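Local atomic coordinates of AvrRxo1-ORF1 (Xanthomonas oryzae pv. oryzicola, PDB entry 4Z8T), a protein that acts as a type III effector with a polynucleotide kinase domain, probably phosphorylating a nucleotide-like substrate, and forms a complex with its chaperone-like partner AvrRxo1-ORF2. Residues Lys42-Ala47 against Ala134-Gly139; Val156-Ser161 against Asp167-Leu172; Tyr226-Phe231 against Gly238-Phe243. All coordinates share one frame; numbering follows the deposited sequence.

Contact 1. Residues Lys42-Ala47 against Ala134-Gly139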
# COMPACT_ATOMS: atom_id res chain seq x y z
N LYS A 42 44.13 21.82 -2.90
CA LYS A 42 44.09 21.87 -1.45
C LYS A 42 43.02 20.92 -0.91
O LYS A 42 43.28 20.15 0.01
CB LYS A 42 43.79 23.28 -0.96
CG LYS A 42 43.83 23.38 0.55
CD LYS A 42 43.42 24.75 1.07
CE LYS A 42 41.91 24.94 1.04
NZ LYS A 42 41.48 26.10 1.88
N LEU A 43 41.83 20.97 -1.50
CA LEU A 43 40.75 20.12 -1.01
C LEU A 43 41.03 18.64 -1.25
O LEU A 43 40.69 17.80 -0.40
CB LEU A 43 39.42 20.53 -1.64
CG LEU A 43 39.01 21.97 -1.32
CD1 LEU A 43 37.65 22.26 -1.92
CD2 LEU A 43 38.98 22.22 0.16
N LEU A 44 41.65 18.31 -2.38
CA LEU A 44 41.98 16.92 -2.67
C LEU A 44 43.07 16.42 -1.74
O LEU A 44 43.04 15.26 -1.31
CB LEU A 44 42.39 16.73 -4.14
CG LEU A 44 41.25 16.84 -5.14
CD1 LEU A 44 41.74 16.88 -6.57
CD2 LEU A 44 40.26 15.68 -4.95
N ASP A 45 44.03 17.28 -1.42
CA ASP A 45 45.07 16.90 -0.47
C ASP A 45 44.48 16.59 0.89
O ASP A 45 44.87 15.61 1.54
CB ASP A 45 46.12 18.01 -0.33
CG ASP A 45 47.03 18.12 -1.54
OD1 ASP A 45 47.12 17.16 -2.32
OD2 ASP A 45 47.68 19.18 -1.69
N GLN A 46 43.53 17.41 1.32
CA GLN A 46 42.90 17.21 2.61
C GLN A 46 42.12 15.90 2.65
O GLN A 46 42.25 15.11 3.59
CB GLN A 46 41.95 18.38 2.93
CG GLN A 46 42.68 19.69 3.20
CD GLN A 46 41.72 20.85 3.45
OE1 GLN A 46 40.49 20.69 3.40
NE2 GLN A 46 42.27 22.03 3.72
N ALA A 47 41.32 15.67 1.61
CA ALA A 47 40.49 14.47 1.52
C ALA A 47 41.36 13.23 1.47
O ALA A 47 41.07 12.20 2.11
CB ALA A 47 39.60 14.56 0.29
N ALA A 134 35.04 14.73 -6.51
CA ALA A 134 34.83 13.40 -5.94
C ALA A 134 35.37 12.34 -6.88
O ALA A 134 35.92 11.32 -6.44
CB ALA A 134 33.35 13.16 -5.66
N ASP A 135 35.23 12.57 -8.18
CA ASP A 135 35.68 11.60 -9.17
C ASP A 135 37.20 11.56 -9.24
O ASP A 135 37.80 10.50 -9.41
CB ASP A 135 35.08 11.90 -10.54
CG ASP A 135 33.60 11.64 -10.58
OD1 ASP A 135 33.10 10.87 -9.74
OD2 ASP A 135 32.93 12.21 -11.48
N ARG A 136 37.82 12.73 -9.12
CA ARG A 136 39.27 12.76 -9.06
C ARG A 136 39.76 12.10 -7.77
O ARG A 136 40.76 11.37 -7.77
CB ARG A 136 39.78 14.20 -9.16
CG ARG A 136 41.27 14.31 -9.02
CD ARG A 136 41.92 15.17 -10.10
NE ARG A 136 43.21 15.68 -9.63
CZ ARG A 136 44.30 14.93 -9.50
NH1 ARG A 136 45.42 15.48 -9.06
NH2 ARG A 136 44.27 13.64 -9.81
N PHE A 137 39.03 12.32 -6.68
CA PHE A 137 39.37 11.75 -5.39
C PHE A 137 39.27 10.22 -5.47
O PHE A 137 40.20 9.51 -5.09
CB PHE A 137 38.43 12.35 -4.32
CG PHE A 137 38.59 11.77 -2.94
CD1 PHE A 137 39.83 11.61 -2.35
CD2 PHE A 137 37.46 11.43 -2.21
CE1 PHE A 137 39.95 11.09 -1.07
CE2 PHE A 137 37.57 10.92 -0.92
CZ PHE A 137 38.81 10.75 -0.35
N GLU A 138 38.16 9.73 -6.01
CA GLU A 138 37.96 8.28 -6.13
C GLU A 138 38.99 7.66 -7.07
O GLU A 138 39.48 6.55 -6.82
CB GLU A 138 36.54 7.99 -6.62
CG GLU A 138 36.22 6.50 -6.74
CD GLU A 138 34.87 6.25 -7.38
OE1 GLU A 138 33.86 6.79 -6.88
OE2 GLU A 138 34.82 5.51 -8.39
N GLY A 139 39.32 8.36 -8.15
CA GLY A 139 40.32 7.87 -9.09
C GLY A 139 41.67 7.61 -8.46
O GLY A 139 42.31 6.59 -8.74
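Leu-44 and Ala-47 meet Arg-136 and Phe-137 in a helix-helix packing that joins helix 34-60 to helix 123-141, the latter in the zeta-toxin-like, P-loop NTPase region. The short segments run at 44° to each other with their axes 10.4 Å apart. Ala-47 CB sits over one face of the Phe-137 ring, 3.9 Å from its centroid and 18° off the normal, a CH-pi contact displaced toward the rim. One turn back, Leu-44 divides its two methyls between neighbouring residues: CD2 lies against Phe-137 CB at 3.9 Å, leucine and phenylalanine reaching past one another, while CD1 packs 3.6 Å from Arg-136 CG. The arginine stem, bent at chi2, runs across the leucine at the exposed border, its CG, CD and NE all near CD1. What sends the phenyl ring across to helix 34-60 is its first torsion, with CG anti to the backbone N (chi1 175°). Further out, Phe-107 and Val-102 from loops rest on Ala-47 and Phe-137, and Arg-48 hydrogen-bonds to Arg-136 O, tying the helices by a polar link beside the apolar one. On the far side of helix 123-141, Asp-135 forms a salt bridge with Arg-59 of the AvrRxo1-ORF2 chain. Phe-137 CE1 also comes 3.5 Å from Ala-47 O.

Contact 2. Residues Val156-Ser161 against Asp167-Leu172. With SO4 (sulfate ion), chain C.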
# COMPACT_ATOMS: atom_id res chain seq x y z
N VAL A 156 32.50 4.37 0.34
CA VAL A 156 31.68 5.03 -0.67
C VAL A 156 30.34 5.31 -0.03
O VAL A 156 29.61 4.40 0.36
CB VAL A 156 31.53 4.17 -1.94
CG1 VAL A 156 30.66 4.90 -2.98
CG2 VAL A 156 32.89 3.86 -2.52
N ASP A 157 30.05 6.60 0.09
CA ASP A 157 28.90 7.11 0.79
C ASP A 157 28.04 7.84 -0.23
O ASP A 157 28.14 9.06 -0.37
CB ASP A 157 29.42 8.09 1.84
CG ASP A 157 28.34 8.63 2.72
OD1 ASP A 157 27.21 8.09 2.69
OD2 ASP A 157 28.62 9.61 3.44
N LYS A 158 27.22 7.09 -0.97
CA LYS A 158 26.41 7.62 -2.06
C LYS A 158 25.11 6.86 -2.03
O LYS A 158 25.01 5.83 -1.36
CB LYS A 158 27.08 7.36 -3.42
CG LYS A 158 28.39 8.10 -3.65
CD LYS A 158 28.90 7.78 -5.05
CE LYS A 158 30.24 8.40 -5.31
NZ LYS A 158 30.53 8.39 -6.77
N ARG A 159 24.11 7.36 -2.75
CA ARG A 159 22.83 6.66 -2.77
C ARG A 159 22.96 5.25 -3.32
O ARG A 159 22.33 4.32 -2.80
CB ARG A 159 21.80 7.45 -3.58
CG ARG A 159 20.39 6.84 -3.50
CD ARG A 159 19.32 7.66 -4.22
NE ARG A 159 19.12 8.96 -3.57
CZ ARG A 159 19.67 10.09 -3.98
NH1 ARG A 159 20.46 10.10 -5.04
NH2 ARG A 159 19.45 11.22 -3.32
N LEU A 160 23.78 5.10 -4.37
CA LEU A 160 24.06 3.81 -5.01
C LEU A 160 22.78 3.09 -5.41
O LEU A 160 22.66 1.87 -5.22
CB LEU A 160 24.92 2.91 -4.11
CG LEU A 160 26.27 3.50 -3.68
CD1 LEU A 160 26.93 2.63 -2.62
CD2 LEU A 160 27.19 3.67 -4.89
N SER A 161 21.83 3.82 -5.96
CA SER A 161 20.52 3.23 -6.20
C SER A 161 20.54 2.24 -7.37
O SER A 161 20.09 1.10 -7.23
CB SER A 161 19.42 4.30 -6.36
OG SER A 161 19.65 5.20 -7.43
N ASP A 167 27.10 -2.07 -10.29
CA ASP A 167 28.02 -2.84 -11.13
C ASP A 167 29.41 -2.21 -11.18
O ASP A 167 30.42 -2.90 -11.15
CB ASP A 167 27.48 -2.95 -12.57
CG ASP A 167 26.30 -3.89 -12.70
OD1 ASP A 167 26.05 -4.68 -11.76
OD2 ASP A 167 25.63 -3.86 -13.76
N SER A 168 29.43 -0.88 -11.28
CA SER A 168 30.68 -0.15 -11.38
C SER A 168 31.51 -0.32 -10.12
O SER A 168 32.72 -0.53 -10.21
CB SER A 168 30.45 1.33 -11.69
OG SER A 168 30.01 2.05 -10.54
N TYR A 169 30.88 -0.25 -8.95
CA TYR A 169 31.65 -0.41 -7.71
C TYR A 169 32.09 -1.85 -7.46
O TYR A 169 33.17 -2.08 -6.92
CB TYR A 169 30.93 0.22 -6.49
CG TYR A 169 31.08 1.72 -6.51
CD1 TYR A 169 32.31 2.31 -6.25
CD2 TYR A 169 30.02 2.55 -6.86
CE1 TYR A 169 32.47 3.69 -6.30
CE2 TYR A 169 30.17 3.92 -6.91
CZ TYR A 169 31.39 4.48 -6.62
OH TYR A 169 31.55 5.84 -6.68
N ILE A 170 31.26 -2.81 -7.87
CA ILE A 170 31.65 -4.22 -7.80
C ILE A 170 32.86 -4.44 -8.70
O ILE A 170 33.83 -5.08 -8.31
CB ILE A 170 30.48 -5.16 -8.20
CG1 ILE A 170 29.44 -5.21 -7.08
CG2 ILE A 170 31.00 -6.56 -8.49
CD1 ILE A 170 28.16 -5.98 -7.43
N GLN A 171 32.81 -3.88 -9.91
CA GLN A 171 33.94 -3.99 -10.83
C GLN A 171 35.19 -3.34 -10.25
O GLN A 171 36.27 -3.91 -10.32
CB GLN A 171 33.59 -3.37 -12.17
CG GLN A 171 34.64 -3.60 -13.24
CD GLN A 171 34.19 -3.11 -14.60
OE1 GLN A 171 33.48 -2.10 -14.70
NE2 GLN A 171 34.58 -3.83 -15.65
N LEU A 172 35.04 -2.16 -9.65
CA LEU A 172 36.18 -1.50 -9.02
C LEU A 172 36.77 -2.38 -7.93
O LEU A 172 37.99 -2.53 -7.84
CB LEU A 172 35.76 -0.15 -8.44
CG LEU A 172 36.89 0.77 -7.95
CD1 LEU A 172 36.54 2.23 -8.22
CD2 LEU A 172 37.18 0.57 -6.48
S SO4 C . 21.81 7.83 -7.67
O1 SO4 C . 21.94 6.60 -6.89
O2 SO4 C . 20.50 8.45 -7.45
O3 SO4 C . 21.94 7.52 -9.10
O4 SO4 C . 22.86 8.76 -7.29
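Next to the putative Walker A loop of the P-loop NTPase fold, the chain running out of strand 154-157 receives the Tyr-169 ring from helix 163-176. Val-156 points back at the incoming tyrosine and lays CG1 over one ring face, a CH-pi contact 4.1 Å from the ring centre and offset toward the rim. Leu-160 comes in across the ring, and its CD2 meets Tyr-169 CE2 obliquely at 3.6 Å. The phenol end is polar: Lys-158 NZ, at the ring edge, donates to Tyr-169 OH over 2.7 Å. Beyond CG the lysine chain is fully extended (chi2 -178°), which carries its ammonium to the hydroxyl. The hydroxyl's stronger partner is Glu-138 OE1 on helix 123-141, which makes only a long, weak ion pair with the lysine; two partners thus fix the tyrosine's end. The loop also holds a sulfate, probably from the crystallisation liquor. Ser-161 grips one oxygen twice, through its backbone N (2.9 Å to sulfate O1, nearly straight) and through OG (2.7 Å to O1). Arg-159 NH1 reaches sulfate O2 at 2.9 Å with a more bent N-H, the anion lying at the guanidinium edge. Asn-73 and Thr-74 hold that guanidinium from its other nitrogens. Backbone amide, hydroxyl and arginine gathered on one anion are consistent with a phosphate-binding site in a P-loop kinase.

Contact 3. Residues Tyr226-Phe231 against Gly238-Phe243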
# COMPACT_ATOMS: atom_id res chain seq x y z
N TYR A 226 18.22 -6.54 -6.86
CA TYR A 226 19.34 -6.75 -7.77
C TYR A 226 20.66 -6.74 -7.01
O TYR A 226 21.55 -7.55 -7.26
CB TYR A 226 19.37 -5.69 -8.88
CG TYR A 226 20.58 -5.80 -9.77
CD1 TYR A 226 21.77 -5.15 -9.45
CD2 TYR A 226 20.55 -6.58 -10.92
CE1 TYR A 226 22.89 -5.26 -10.27
CE2 TYR A 226 21.66 -6.69 -11.73
CZ TYR A 226 22.82 -6.03 -11.40
OH TYR A 226 23.93 -6.15 -12.22
N VAL A 227 20.79 -5.80 -6.07
CA VAL A 227 21.99 -5.75 -5.27
C VAL A 227 22.14 -7.02 -4.44
O VAL A 227 23.21 -7.61 -4.38
CB VAL A 227 21.99 -4.50 -4.34
CG1 VAL A 227 23.27 -4.46 -3.51
CG2 VAL A 227 21.86 -3.25 -5.18
N ILE A 228 21.06 -7.46 -3.80
CA ILE A 228 21.10 -8.64 -2.96
C ILE A 228 21.50 -9.85 -3.80
O ILE A 228 22.30 -10.67 -3.35
CB ILE A 228 19.74 -8.85 -2.31
CG1 ILE A 228 19.48 -7.66 -1.38
CG2 ILE A 228 19.70 -10.17 -1.55
CD1 ILE A 228 18.13 -7.68 -0.69
N ASP A 229 20.97 -9.92 -5.02
CA ASP A 229 21.27 -11.04 -5.93
C ASP A 229 22.76 -11.14 -6.20
O ASP A 229 23.29 -12.23 -6.36
CB ASP A 229 20.55 -10.87 -7.28
CG ASP A 229 19.15 -11.46 -7.29
OD1 ASP A 229 18.81 -12.22 -6.36
OD2 ASP A 229 18.41 -11.18 -8.25
N ARG A 230 23.44 -10.01 -6.28
CA ARG A 230 24.88 -10.06 -6.51
C ARG A 230 25.62 -10.76 -5.39
O ARG A 230 26.59 -11.48 -5.64
CB ARG A 230 25.47 -8.67 -6.75
CG ARG A 230 24.81 -7.88 -7.87
CD ARG A 230 25.17 -8.35 -9.29
NE ARG A 230 24.67 -9.68 -9.63
CZ ARG A 230 23.39 -9.98 -9.91
NH1 ARG A 230 23.06 -11.23 -10.23
NH2 ARG A 230 22.44 -9.05 -9.88
N PHE A 231 25.18 -10.55 -4.14
CA PHE A 231 25.81 -11.20 -3.01
C PHE A 231 25.37 -12.64 -2.84
O PHE A 231 26.17 -13.49 -2.43
CB PHE A 231 25.57 -10.41 -1.72
CG PHE A 231 26.31 -9.09 -1.69
CD1 PHE A 231 25.79 -7.99 -2.33
CD2 PHE A 231 27.53 -8.98 -1.04
CE1 PHE A 231 26.47 -6.78 -2.31
CE2 PHE A 231 28.23 -7.77 -1.03
CZ PHE A 231 27.69 -6.67 -1.67
N GLY A 238 31.79 -10.34 -0.84
CA GLY A 238 31.80 -9.65 0.44
C GLY A 238 30.51 -9.94 1.20
O GLY A 238 29.94 -11.02 1.07
N ASN A 239 30.04 -8.98 1.98
CA ASN A 239 28.84 -9.21 2.77
C ASN A 239 27.83 -8.09 2.55
O ASN A 239 28.21 -6.98 2.20
CB ASN A 239 29.19 -9.34 4.25
CG ASN A 239 30.10 -10.51 4.52
OD1 ASN A 239 29.77 -11.65 4.19
ND2 ASN A 239 31.29 -10.23 5.06
N TYR A 240 26.56 -8.42 2.77
CA TYR A 240 25.44 -7.50 2.56
C TYR A 240 24.52 -7.52 3.78
O TYR A 240 24.14 -8.59 4.25
CB TYR A 240 24.65 -7.90 1.31
CG TYR A 240 23.38 -7.10 1.13
CD1 TYR A 240 22.20 -7.49 1.76
CD2 TYR A 240 23.36 -5.96 0.34
CE1 TYR A 240 21.04 -6.76 1.62
CE2 TYR A 240 22.18 -5.22 0.19
CZ TYR A 240 21.03 -5.63 0.84
OH TYR A 240 19.86 -4.91 0.69
N ARG A 241 24.13 -6.34 4.27
CA ARG A 241 23.11 -6.26 5.31
C ARG A 241 22.13 -5.17 4.94
O ARG A 241 22.55 -4.09 4.48
CB ARG A 241 23.72 -5.93 6.67
CG ARG A 241 24.44 -7.11 7.32
CD ARG A 241 25.12 -6.67 8.61
NE ARG A 241 26.31 -5.86 8.32
CZ ARG A 241 26.86 -5.00 9.17
NH1 ARG A 241 26.31 -4.84 10.37
NH2 ARG A 241 27.93 -4.31 8.82
N LEU A 242 20.85 -5.44 5.13
CA LEU A 242 19.79 -4.48 4.84
C LEU A 242 19.10 -4.13 6.13
O LEU A 242 18.63 -5.00 6.84
CB LEU A 242 18.74 -5.13 3.93
CG LEU A 242 17.43 -4.34 3.73
CD1 LEU A 242 17.66 -2.96 3.11
CD2 LEU A 242 16.53 -5.18 2.83
N PHE A 243 19.02 -2.83 6.43
CA PHE A 243 18.34 -2.38 7.65
C PHE A 243 17.16 -1.56 7.23
O PHE A 243 17.29 -0.71 6.36
CB PHE A 243 19.27 -1.52 8.51
CG PHE A 243 20.44 -2.28 9.08
CD1 PHE A 243 20.32 -2.98 10.27
CD2 PHE A 243 21.65 -2.31 8.40
CE1 PHE A 243 21.42 -3.69 10.78
CE2 PHE A 243 22.74 -3.02 8.91
CZ PHE A 243 22.62 -3.70 10.09
O HOH W 1 27.94 -12.64 -0.56
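Phe-231 and Tyr-240 make the central aromatic pair where helix 224-233 covers strand 238-245 of the mixed sheet in this P-loop fold, the short segments running at 145° to each other. Their ring planes meet obliquely, at 46°. The closer approach is CH-pi: Tyr-240 CB stands 3.8 Å from the centre of the Phe-231 ring, over one face and within 18° of the perpendicular. The tyrosine's first torsion turns its ring away from its own backbone nitrogen, back along the helix toward Val-227 and Ile-228. Among the aliphatic contacts, Ile-228 CG1 lies over the tyrosine face, 3.4 Å from Tyr-240 CZ, whereas Val-227 CG1 meets Tyr-240 CE2 obliquely at 3.9 Å. Backbone oxygens also border the phenylalanine: Gly-238 O lies near the ring plane at its edge, and Asn-239 O comes 3.3 Å from Phe-231 CE2. Polar links are few. One water lies within hydrogen-bonding distance of both Phe-231 O (2.7 Å) and Gly-238 O (3.0 Å). The tyrosine hydroxyl is hydrogen-bonded to Asp-184, beyond the two segments; on the helix's outer side, Asp-229 forms a salt bridge with Lys-17 of the AvrRxo1-ORF2 chain. With no direct hydrogen bond across, the contact rests mainly on buried apolar and CH-pi packing, the water bridging only the backbone ends.

In the fold
From the N terminus, contact 1 comes first, closing a long loop of 86 residues that contains strand 66-71 and the putative P-loop, and joining helix 34-60 to helix 123-141. Contact 2 follows directly, a short strand-loop-helix closure at strand 154-157, outermost of the sheet within this chain. Contact 3 closes another short connection, from helix 224-233 to strand 238-245. The three are in series; none nests in or crosses another. Contacts 1 and 2 meet where Glu-138 reaches Tyr-169, and contacts 2 and 3, which both reach the same sheet, meet where Asp-167 hydrogen-bonds to the Tyr-226 hydroxyl. Contacts 1 and 3 do not touch, their nearest atoms lying about 16 Å apart.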